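Long-range contact in TraM protein (Plasmid R64, PDB 3WZ3), which is probably an inner-membrane component of the plasmid's type IVB secretion (conjugation) system, represented here by its periplasmic domain: residues Lys65-Arg79 against Trp90-Gly102. Residues are numbered along the deposited sequence; the frame is centred on the assembly and turned at random.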
loop_
_atom_site.group_PDB
_atom_site.type_symbol
_atom_site.label_atom_id
_atom_site.label_comp_id
_atom_site.label_asym_id
_atom_site.label_seq_id
_atom_site.Cartn_x
_atom_site.Cartn_y
_atom_site.Cartn_z
ATOM N N LYS A 65 -20.496 5.112 5.985
ATOM C CA LYS A 65 -19.841 5.626 7.192
ATOM C C LYS A 65 -19.091 4.515 7.906
ATOM O O LYS A 65 -19.225 4.308 9.119
ATOM C CB LYS A 65 -20.860 6.288 8.135
ATOM C CG LYS A 65 -21.185 7.722 7.766
ATOM C CD LYS A 65 -21.733 7.858 6.358
ATOM C CE LYS A 65 -23.230 7.573 6.320
ATOM N NZ LYS A 65 -23.900 8.088 5.079
HETATM N N MSE A 66 -18.321 3.771 7.124
HETATM C CA MSE A 66 -17.551 2.668 7.651
HETATM C C MSE A 66 -16.069 2.994 7.612
HETATM O O MSE A 66 -15.603 3.724 6.730
HETATM C CB MSE A 66 -17.813 1.398 6.841
HETATM C CG MSE A 66 -19.236 0.839 7.006
HETATM SE SE MSE A 66 -19.404 -0.871 6.077
HETATM C CE MSE A 66 -21.100 -1.472 6.821
ATOM N N ASN A 67 -15.342 2.466 8.582
ATOM C CA ASN A 67 -13.897 2.550 8.557
ATOM C C ASN A 67 -13.365 1.346 7.804
ATOM O O ASN A 67 -14.037 0.322 7.725
ATOM C CB ASN A 67 -13.339 2.526 9.978
ATOM C CG ASN A 67 -13.688 3.780 10.769
ATOM O OD1 ASN A 67 -13.964 4.821 10.201
ATOM N ND2 ASN A 67 -13.642 3.677 12.089
ATOM N N LEU A 68 -12.163 1.469 7.250
ATOM C CA LEU A 68 -11.460 0.316 6.695
ATOM C C LEU A 68 -10.350 -0.061 7.651
ATOM O O LEU A 68 -9.581 0.802 8.078
ATOM C CB LEU A 68 -10.845 0.656 5.343
ATOM C CG LEU A 68 -10.143 -0.516 4.646
ATOM C CD1 LEU A 68 -11.138 -1.601 4.238
ATOM C CD2 LEU A 68 -9.397 -0.022 3.406
ATOM N N THR A 69 -10.275 -1.344 7.999
ATOM C CA THR A 69 -9.217 -1.855 8.853
ATOM C C THR A 69 -8.453 -2.916 8.079
ATOM O O THR A 69 -9.018 -3.594 7.233
ATOM C CB THR A 69 -9.796 -2.445 10.149
ATOM O OG1 THR A 69 -10.562 -3.610 9.837
ATOM C CG2 THR A 69 -10.712 -1.414 10.823
ATOM N N ALA A 70 -7.163 -3.042 8.353
ATOM C CA ALA A 70 -6.368 -4.049 7.659
ATOM C C ALA A 70 -5.181 -4.488 8.474
ATOM O O ALA A 70 -4.595 -3.691 9.219
ATOM C CB ALA A 70 -5.872 -3.505 6.310
ATOM N N THR A 71 -4.809 -5.748 8.270
ATOM C CA THR A 71 -3.625 -6.310 8.898
ATOM C C THR A 71 -2.737 -6.892 7.809
ATOM O O THR A 71 -3.204 -7.659 6.972
ATOM C CB THR A 71 -3.988 -7.411 9.899
ATOM O OG1 THR A 71 -4.782 -6.857 10.961
ATOM C CG2 THR A 71 -2.715 -8.006 10.501
ATOM N N THR A 72 -1.460 -6.522 7.836
ATOM C CA THR A 72 -0.482 -7.009 6.866
ATOM C C THR A 72 0.333 -8.107 7.518
ATOM O O THR A 72 0.861 -7.928 8.626
ATOM C CB THR A 72 0.429 -5.860 6.391
ATOM O OG1 THR A 72 -0.385 -4.833 5.817
ATOM C CG2 THR A 72 1.416 -6.348 5.352
ATOM N N GLY A 73 0.424 -9.251 6.839
ATOM C CA GLY A 73 1.181 -10.376 7.359
ATOM C C GLY A 73 2.643 -10.288 7.006
ATOM O O GLY A 73 3.125 -9.316 6.425
ATOM N N ALA A 74 3.372 -11.335 7.360
ATOM C CA ALA A 74 4.785 -11.365 7.040
ATOM C C ALA A 74 4.991 -11.491 5.533
ATOM O O ALA A 74 4.450 -12.372 4.887
ATOM C CB ALA A 74 5.466 -12.507 7.773
ATOM N N GLY A 75 5.803 -10.598 5.003
ATOM C CA GLY A 75 6.059 -10.554 3.582
ATOM C C GLY A 75 7.356 -11.235 3.213
ATOM O O GLY A 75 8.116 -11.687 4.072
ATOM N N VAL A 76 7.572 -11.336 1.909
ATOM C CA VAL A 76 8.787 -11.942 1.368
ATOM C C VAL A 76 9.297 -11.179 0.150
ATOM O O VAL A 76 8.513 -10.584 -0.615
ATOM C CB VAL A 76 8.604 -13.423 0.969
ATOM C CG1 VAL A 76 8.251 -14.269 2.202
ATOM C CG2 VAL A 76 7.574 -13.545 -0.105
ATOM N N LEU A 77 10.611 -11.192 -0.036
ATOM C CA LEU A 77 11.220 -10.706 -1.263
ATOM C C LEU A 77 11.034 -11.710 -2.393
ATOM O O LEU A 77 11.384 -12.898 -2.253
ATOM C CB LEU A 77 12.721 -10.454 -1.062
ATOM C CG LEU A 77 13.399 -9.891 -2.309
ATOM C CD1 LEU A 77 13.114 -8.405 -2.448
ATOM C CD2 LEU A 77 14.926 -10.129 -2.256
ATOM N N VAL A 78 10.456 -11.258 -3.497
ATOM C CA VAL A 78 10.354 -12.075 -4.704
ATOM C C VAL A 78 11.669 -11.988 -5.484
ATOM O O VAL A 78 12.296 -13.012 -5.769
ATOM C CB VAL A 78 9.215 -11.609 -5.590
ATOM C CG1 VAL A 78 9.091 -12.543 -6.786
ATOM C CG2 VAL A 78 7.916 -11.603 -4.797
ATOM N N ARG A 79 12.106 -10.770 -5.789
ATOM C CA ARG A 79 13.325 -10.537 -6.552
ATOM C C ARG A 79 13.781 -9.106 -6.344
ATOM O O ARG A 79 13.030 -8.259 -5.831
ATOM C CB ARG A 79 13.086 -10.779 -8.040
ATOM C CG ARG A 79 12.256 -9.678 -8.697
ATOM C CD ARG A 79 12.058 -9.897 -10.194
ATOM N NE ARG A 79 11.435 -11.192 -10.437
ATOM C CZ ARG A 79 10.125 -11.405 -10.410
ATOM N NH1 ARG A 79 9.285 -10.394 -10.197
ATOM N NH2 ARG A 79 9.647 -12.622 -10.615
ATOM N N TRP A 90 13.320 -3.466 -5.452
ATOM C CA TRP A 90 12.982 -4.709 -4.781
ATOM C C TRP A 90 11.499 -4.967 -5.028
ATOM O O TRP A 90 10.685 -4.034 -4.964
ATOM C CB TRP A 90 13.146 -4.614 -3.270
ATOM C CG TRP A 90 14.459 -4.161 -2.731
ATOM C CD1 TRP A 90 15.470 -4.962 -2.239
ATOM C CD2 TRP A 90 14.895 -2.808 -2.530
ATOM N NE1 TRP A 90 16.504 -4.177 -1.762
ATOM C CE2 TRP A 90 16.168 -2.858 -1.939
ATOM C CE3 TRP A 90 14.333 -1.555 -2.806
ATOM C CZ2 TRP A 90 16.875 -1.718 -1.602
ATOM C CZ3 TRP A 90 15.051 -0.421 -2.473
ATOM C CH2 TRP A 90 16.308 -0.514 -1.878
ATOM N N THR A 91 11.134 -6.214 -5.301
ATOM C CA THR A 91 9.726 -6.607 -5.404
ATOM C C THR A 91 9.386 -7.553 -4.260
ATOM O O THR A 91 10.026 -8.598 -4.092
ATOM C CB THR A 91 9.457 -7.282 -6.751
ATOM O OG1 THR A 91 9.720 -6.360 -7.818
ATOM C CG2 THR A 91 8.004 -7.787 -6.838
ATOM N N PHE A 92 8.364 -7.193 -3.485
ATOM C CA PHE A 92 7.911 -7.956 -2.332
ATOM C C PHE A 92 6.475 -8.394 -2.518
ATOM O O PHE A 92 5.703 -7.751 -3.224
ATOM C CB PHE A 92 7.952 -7.100 -1.049
ATOM C CG PHE A 92 9.339 -6.678 -0.628
ATOM C CD1 PHE A 92 10.155 -7.530 0.100
ATOM C CD2 PHE A 92 9.818 -5.432 -0.960
ATOM C CE1 PHE A 92 11.437 -7.128 0.485
ATOM C CE2 PHE A 92 11.079 -5.032 -0.583
ATOM C CZ PHE A 92 11.892 -5.883 0.133
ATOM N N GLN A 93 6.086 -9.450 -1.825
ATOM C CA GLN A 93 4.675 -9.801 -1.697
ATOM C C GLN A 93 4.308 -9.941 -0.234
ATOM O O GLN A 93 5.076 -10.494 0.552
ATOM C CB GLN A 93 4.356 -11.091 -2.466
ATOM C CG GLN A 93 4.222 -10.867 -3.985
ATOM C CD GLN A 93 3.916 -12.130 -4.740
ATOM O OE1 GLN A 93 3.792 -13.197 -4.142
ATOM N NE2 GLN A 93 3.830 -12.033 -6.062
ATOM N N TYR A 94 3.141 -9.410 0.136
ATOM C CA TYR A 94 2.652 -9.457 1.513
ATOM C C TYR A 94 1.203 -9.916 1.546
ATOM O O TYR A 94 0.391 -9.396 0.799
ATOM C CB TYR A 94 2.647 -8.049 2.136
ATOM C CG TYR A 94 3.926 -7.250 2.087
ATOM C CD1 TYR A 94 4.259 -6.539 0.948
ATOM C CD2 TYR A 94 4.746 -7.119 3.217
ATOM C CE1 TYR A 94 5.399 -5.748 0.898
ATOM C CE2 TYR A 94 5.880 -6.317 3.181
ATOM C CZ TYR A 94 6.195 -5.651 2.018
ATOM O OH TYR A 94 7.322 -4.852 1.964
ATOM N N PRO A 95 0.858 -10.829 2.454
ATOM C CA PRO A 95 -0.568 -11.098 2.710
ATOM C C PRO A 95 -1.205 -9.865 3.357
ATOM O O PRO A 95 -0.558 -9.243 4.203
ATOM C CB PRO A 95 -0.541 -12.258 3.725
ATOM C CG PRO A 95 0.889 -12.704 3.837
ATOM C CD PRO A 95 1.748 -11.587 3.348
ATOM N N VAL A 96 -2.430 -9.522 2.948
ATOM C CA VAL A 96 -3.165 -8.438 3.575
ATOM C C VAL A 96 -4.608 -8.893 3.750
ATOM O O VAL A 96 -5.226 -9.377 2.803
ATOM C CB VAL A 96 -3.149 -7.172 2.699
ATOM C CG1 VAL A 96 -3.987 -6.068 3.347
ATOM C CG2 VAL A 96 -1.718 -6.721 2.468
ATOM N N ARG A 97 -5.133 -8.761 4.961
ATOM C CA ARG A 97 -6.557 -8.995 5.165
ATOM C C ARG A 97 -7.169 -7.662 5.563
ATOM O O ARG A 97 -6.581 -6.917 6.330
ATOM C CB ARG A 97 -6.804 -10.082 6.221
ATOM C CG ARG A 97 -6.168 -9.843 7.558
ATOM C CD ARG A 97 -6.314 -11.093 8.451
ATOM N NE ARG A 97 -5.694 -10.928 9.765
ATOM C CZ ARG A 97 -6.296 -10.373 10.814
ATOM N NH1 ARG A 97 -7.540 -9.924 10.710
ATOM N NH2 ARG A 97 -5.655 -10.266 11.970
HETATM N N MSE A 98 -8.327 -7.349 5.006
HETATM C CA MSE A 98 -8.963 -6.066 5.313
HETATM C C MSE A 98 -10.463 -6.194 5.453
HETATM O O MSE A 98 -11.077 -7.125 4.938
HETATM C CB MSE A 98 -8.592 -5.005 4.269
HETATM C CG MSE A 98 -9.157 -5.231 2.890
HETATM SE SE MSE A 98 -8.596 -3.856 1.584
HETATM C CE MSE A 98 -6.750 -4.393 1.378
ATOM N N ARG A 99 -11.055 -5.245 6.160
ATOM C CA ARG A 99 -12.477 -5.339 6.460
ATOM C C ARG A 99 -13.088 -3.965 6.641
ATOM O O ARG A 99 -12.518 -3.123 7.326
ATOM C CB ARG A 99 -12.694 -6.167 7.734
ATOM C CG ARG A 99 -14.162 -6.510 7.953
ATOM C CD ARG A 99 -14.347 -7.383 9.169
ATOM N NE ARG A 99 -15.649 -8.040 9.126
ATOM C CZ ARG A 99 -16.007 -9.042 9.917
ATOM N NH1 ARG A 99 -15.154 -9.517 10.816
ATOM N NH2 ARG A 99 -17.218 -9.570 9.801
ATOM N N LEU A 100 -14.248 -3.749 6.030
ATOM C CA LEU A 100 -15.025 -2.535 6.266
ATOM C C LEU A 100 -15.868 -2.724 7.519
ATOM O O LEU A 100 -16.608 -3.703 7.622
ATOM C CB LEU A 100 -15.883 -2.216 5.036
ATOM C CG LEU A 100 -15.078 -1.713 3.837
ATOM C CD1 LEU A 100 -15.842 -1.897 2.512
ATOM C CD2 LEU A 100 -14.681 -0.258 4.065
ATOM N N VAL A 101 -15.725 -1.807 8.469
ATOM C CA VAL A 101 -16.358 -1.931 9.777
ATOM C C VAL A 101 -17.132 -0.668 10.130
ATOM O O VAL A 101 -16.574 0.421 10.160
ATOM C CB VAL A 101 -15.317 -2.216 10.869
ATOM C CG1 VAL A 101 -15.978 -2.252 12.248
ATOM C CG2 VAL A 101 -14.599 -3.527 10.577
ATOM N N GLY A 102 -18.421 -0.829 10.410
ATOM C CA GLY A 102 -19.260 0.289 10.797
ATOM C C GLY A 102 -19.624 0.181 12.262
ATOM O O GLY A 102 -19.169 -0.731 12.953
HETATM O O HOH W 1 -17.498 3.366 11.213
HETATM O O HOH W 2 9.580 -7.522 -10.260
#
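Leu77 meets the Phe92 ring because its CG stands opposite the backbone N (chi1 -178°), which carries CD1 over one ring face, 4.0 Å from the ring centroid and 25° off the normal: a CH-pi contact. The same methyl touches Trp90 CB. On the same side of the sheet, Leu68 repeats that torsion (chi1 -177°) and lays CD1 3.8 Å from Leu100 CD2, while Met66 crosses Leu100 at about a right angle. Helix 7-22 covers Ala70, Phe92 and Tyr94, and helix 57-64 covers Leu68 and Leu100.

The backbones form an antiparallel hairpin in two ladders. Asn67, Thr69 and Thr71 make paired N-H...O bonds with Val101, Arg99 and Arg97, and Gly73 N adds one to Pro95 O (2.8 Å). The register then slips by one residue through Ala74 and Gly75 before Val76 pairs with Gln93. At Thr91 it slips again in a classic beta bulge: Val78 N binds Thr91 O at 2.8 Å, Arg79 N reaches the same oxygen only weakly, and Thr91 N returns a nearly straight bond to Arg79 O.

On the face away from the helices, Arg97 runs beside Thr71, whose OG1 sits over one face of the guanidinium, 3.7 Å from Arg97 NH2, while NH1 forms a salt bridge with Glu109. A water bridges Arg79 NH1 and Thr91 OG1, which also hydrogen-bonds Thr117 OG1 on strand 110-120. The helix-facing side is thus mainly apolar, as in the cone-like NTF2 fold, though it includes Thr72; the other mixes threonines and arginines with Val76 and Val101, Glu109 probably offsetting Arg97's charge.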